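Local coordinates for protein P91 (Metagenome, PDB 4ZI5) that hydrolyses phosphotriesters as a promiscuous activity and is an alpha/beta hydrolase resembling dienelactone hydrolases, at residues 98-103 / 156-161. Residues are numbered along the deposited sequence; the frame is centred on the assembly and turned at random.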
ATOM      1  N   GLY A  98      29.004   8.193  -5.977  1.00 30.86           N
ATOM      2  CA  GLY A  98      30.187   7.917  -6.815  1.00 30.10           C
ATOM      3  C   GLY A  98      30.994   6.679  -6.420  1.00 30.86           C
ATOM      4  O   GLY A  98      31.956   6.334  -7.124  1.00 28.33           O
ATOM      5  N   ASP A  99      30.635   6.026  -5.296  1.00 25.73           N
ATOM      6  CA  ASP A  99      31.302   4.801  -4.863  1.00 23.23           C
ATOM      7  C   ASP A  99      30.316   3.962  -4.072  1.00 21.62           C
ATOM      8  O   ASP A  99      30.288   3.999  -2.849  1.00 18.87           O
ATOM      9  CB  ASP A  99      32.544   5.143  -4.032  1.00 25.17           C
ATOM     10  CG  ASP A  99      33.382   3.923  -3.671  1.00 25.09           C
ATOM     11  OD1 ASP A  99      32.976   2.745  -3.859  1.00 23.16           O
ATOM     12  OD2 ASP A  99      34.491   4.177  -3.176  1.00 28.91           O
ATOM     13  N   ARG A 100      29.501   3.218  -4.812  1.00 20.60           N
ATOM     14  CA  ARG A 100      28.405   2.446  -4.222  1.00 19.88           C
ATOM     15  C   ARG A 100      28.903   1.282  -3.374  1.00 18.91           C
ATOM     16  O   ARG A 100      28.262   0.913  -2.365  1.00 16.97           O
ATOM     17  CB  ARG A 100      27.421   2.019  -5.312  1.00 19.76           C
ATOM     18  CG  ARG A 100      26.664   3.218  -5.872  1.00 21.02           C
ATOM     19  CD  ARG A 100      25.926   2.936  -7.164  1.00 20.75           C
ATOM     20  NE  ARG A 100      24.732   2.157  -6.905  1.00 21.32           N
ATOM     21  CZ  ARG A 100      23.815   1.829  -7.809  1.00 21.72           C
ATOM     22  NH1 ARG A 100      22.768   1.102  -7.417  1.00 20.42           N
ATOM     23  NH2 ARG A 100      23.923   2.207  -9.088  1.00 22.11           N
ATOM     24  N   ALA A 101      30.078   0.740  -3.708  1.00 18.79           N
ATOM     25  CA  ALA A 101      30.693  -0.264  -2.855  1.00 18.96           C
ATOM     26  C   ALA A 101      30.996   0.284  -1.448  1.00 19.51           C
ATOM     27  O   ALA A 101      30.761  -0.394  -0.437  1.00 19.10           O
ATOM     28  CB  ALA A 101      31.958  -0.854  -3.522  1.00 20.18           C
ATOM     29  N   HIS A 102      31.527   1.489  -1.382  1.00 19.63           N
ATOM     30  CA  HIS A 102      31.797   2.170  -0.109  1.00 21.11           C
ATOM     31  C   HIS A 102      30.498   2.451   0.658  1.00 19.10           C
ATOM     32  O   HIS A 102      30.400   2.233   1.869  1.00 19.26           O
ATOM     33  CB  HIS A 102      32.564   3.471  -0.384  1.00 24.68           C
ATOM     34  CG  HIS A 102      32.375   4.532   0.640  1.00 28.63           C
ATOM     35  ND1 HIS A 102      33.058   4.537   1.835  1.00 33.40           N
ATOM     36  CD2 HIS A 102      31.591   5.634   0.642  1.00 32.77           C
ATOM     37  CE1 HIS A 102      32.694   5.597   2.532  1.00 35.33           C
ATOM     38  NE2 HIS A 102      31.802   6.278   1.834  1.00 34.79           N
ATOM     39  N   TRP A 103      29.509   2.934  -0.068  1.00 17.37           N
ATOM     40  CA  TRP A 103      28.169   3.180   0.482  1.00 16.36           C
ATOM     41  C   TRP A 103      27.586   1.917   1.120  1.00 16.01           C
ATOM     42  O   TRP A 103      27.119   1.931   2.261  1.00 14.79           O
ATOM     43  CB  TRP A 103      27.309   3.701  -0.651  1.00 17.01           C
ATOM     44  CG  TRP A 103      25.884   4.110  -0.326  1.00 16.69           C
ATOM     45  CD1 TRP A 103      25.272   4.172   0.891  1.00 16.60           C
ATOM     46  CD2 TRP A 103      24.936   4.555  -1.280  1.00 16.64           C
ATOM     47  NE1 TRP A 103      23.961   4.607   0.741  1.00 16.75           N
ATOM     48  CE2 TRP A 103      23.734   4.842  -0.587  1.00 16.43           C
ATOM     49  CE3 TRP A 103      24.965   4.697  -2.680  1.00 16.46           C
ATOM     50  CZ2 TRP A 103      22.590   5.307  -1.238  1.00 16.75           C
ATOM     51  CZ3 TRP A 103      23.824   5.154  -3.324  1.00 16.51           C
ATOM     52  CH2 TRP A 103      22.654   5.448  -2.607  1.00 16.82           C
ATOM     53  N   GLY A 156      15.149   8.105  -2.670  1.00 16.02           N
ATOM     54  CA  GLY A 156      15.654   8.460  -3.999  1.00 17.12           C
ATOM     55  C   GLY A 156      16.427   7.273  -4.525  1.00 17.61           C
ATOM     56  O   GLY A 156      17.645   7.301  -4.565  1.00 19.22           O
ATOM     57  N   LEU A 157      15.700   6.261  -4.955  1.00 18.14           N
ATOM     58  CA  LEU A 157      16.259   4.996  -5.340  1.00 18.22           C
ATOM     59  C   LEU A 157      17.116   5.123  -6.599  1.00 19.73           C
ATOM     60  O   LEU A 157      16.864   5.973  -7.434  1.00 21.30           O
ATOM     61  CB  LEU A 157      15.148   3.978  -5.567  1.00 19.19           C
ATOM     62  CG  LEU A 157      14.100   3.805  -4.458  1.00 19.72           C
ATOM     63  CD1 LEU A 157      13.145   2.711  -4.881  1.00 20.01           C
ATOM     64  CD2 LEU A 157      14.721   3.505  -3.085  1.00 19.08           C
ATOM     65  N   LEU A 158      18.159   4.303  -6.691  1.00 19.14           N
ATOM     66  CA  LEU A 158      18.996   4.199  -7.889  1.00 19.21           C
ATOM     67  C   LEU A 158      18.695   2.909  -8.641  1.00 18.16           C
ATOM     68  O   LEU A 158      18.403   1.894  -8.017  1.00 16.44           O
ATOM     69  CB  LEU A 158      20.494   4.193  -7.490  1.00 20.57           C
ATOM     70  CG  LEU A 158      21.168   5.537  -7.204  1.00 23.18           C
ATOM     71  CD1 LEU A 158      20.670   6.200  -5.936  1.00 23.86           C
ATOM     72  CD2 LEU A 158      22.689   5.374  -7.114  1.00 23.56           C
ATOM     73  N   PRO A 159      18.832   2.917  -9.978  1.00 18.75           N
ATOM     74  CA  PRO A 159      18.870   1.637 -10.680  1.00 19.70           C
ATOM     75  C   PRO A 159      20.040   0.791 -10.187  1.00 18.90           C
ATOM     76  O   PRO A 159      21.058   1.335  -9.691  1.00 18.26           O
ATOM     77  CB  PRO A 159      19.112   2.020 -12.155  1.00 20.29           C
ATOM     78  CG  PRO A 159      19.029   3.505 -12.235  1.00 21.17           C
ATOM     79  CD  PRO A 159      19.171   4.057 -10.858  1.00 21.18           C
ATOM     80  N   GLU A 160      19.906  -0.515 -10.338  1.00 18.60           N
ATOM     81  CA  GLU A 160      20.913  -1.451  -9.807  1.00 19.33           C
ATOM     82  C   GLU A 160      22.263  -1.293 -10.535  1.00 19.80           C
ATOM     83  O   GLU A 160      22.316  -0.761 -11.628  1.00 19.71           O
ATOM     84  CB  GLU A 160      20.419  -2.886  -9.944  1.00 18.89           C
ATOM     85  CG  GLU A 160      20.512  -3.429 -11.378  1.00 19.52           C
ATOM     86  CD  GLU A 160      19.760  -4.723 -11.623  1.00 21.20           C
ATOM     87  OE1 GLU A 160      19.650  -5.098 -12.819  1.00 20.53           O
ATOM     88  OE2 GLU A 160      19.300  -5.384 -10.654  1.00 19.73           O
ATOM     89  N   MET A 161      23.325  -1.781  -9.903  1.00 21.97           N
ATOM     90  CA  MET A 161      24.629  -1.965 -10.544  1.00 24.93           C
ATOM     91  C   MET A 161      24.689  -3.279 -11.306  1.00 23.17           C
ATOM     92  O   MET A 161      24.099  -4.282 -10.879  1.00 21.33           O
ATOM     93  CB  MET A 161      25.748  -2.026  -9.492  1.00 27.51           C
ATOM     94  CG  MET A 161      25.832  -0.828  -8.578  1.00 30.57           C
ATOM     95  SD  MET A 161      27.239  -0.971  -7.461  1.00 34.46           S
ATOM     96  CE  MET A 161      28.504  -0.415  -8.606  1.00 32.41           C
TER
HETATM   97  O   HOH W   1      23.119   1.818 -12.081  1.00 30.52           O
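R100 presents its guanidinium end-on to the carbonyl of P159, so that two nitrogens share one oxygen. NH1 lies 2.9 Å from P159 O, tilted out of the carbonyl plane, while NH2 donates to the same P159 O from 3.1 Å, nearly in line with C=O. Both hydrogen bonds are bent (147° at NH1, 137° at NH2), and the oxygen stays close to the guanidinium plane. Arginine suits this place because its long chain carries the guanidinium to the loop backbone and its planar end offers several N-H groups: NH1 also forms a salt bridge with E139. A water bonded to E160 O is weakly linked to NH2.

Apolar packing holds the flat group from both faces: L158 CD2 over one, 3.8 Å from R100 CZ, M161 CG over the other, 3.4 Å from R100 CZ. M161, unbranched and extended at chi2 (-177°), can run alongside the arginine in the opposite sense, SD reaching 3.7 Å from R100 CB. Leucine's second branch lets L158 also meet the edge of the W103 indole, CD1 to CH2 at 3.9 Å. A leucine in place of R100 would probably leave P159 O without its paired donors and E139 without this cationic partner.

D99, short enough to N-cap, accepts from H102 N through OD1. The contact ties the N-terminus of helix 100-115 to the loop between strands 149-153 and 171-177, plain surface packing within the alpha/beta-hydrolase fold.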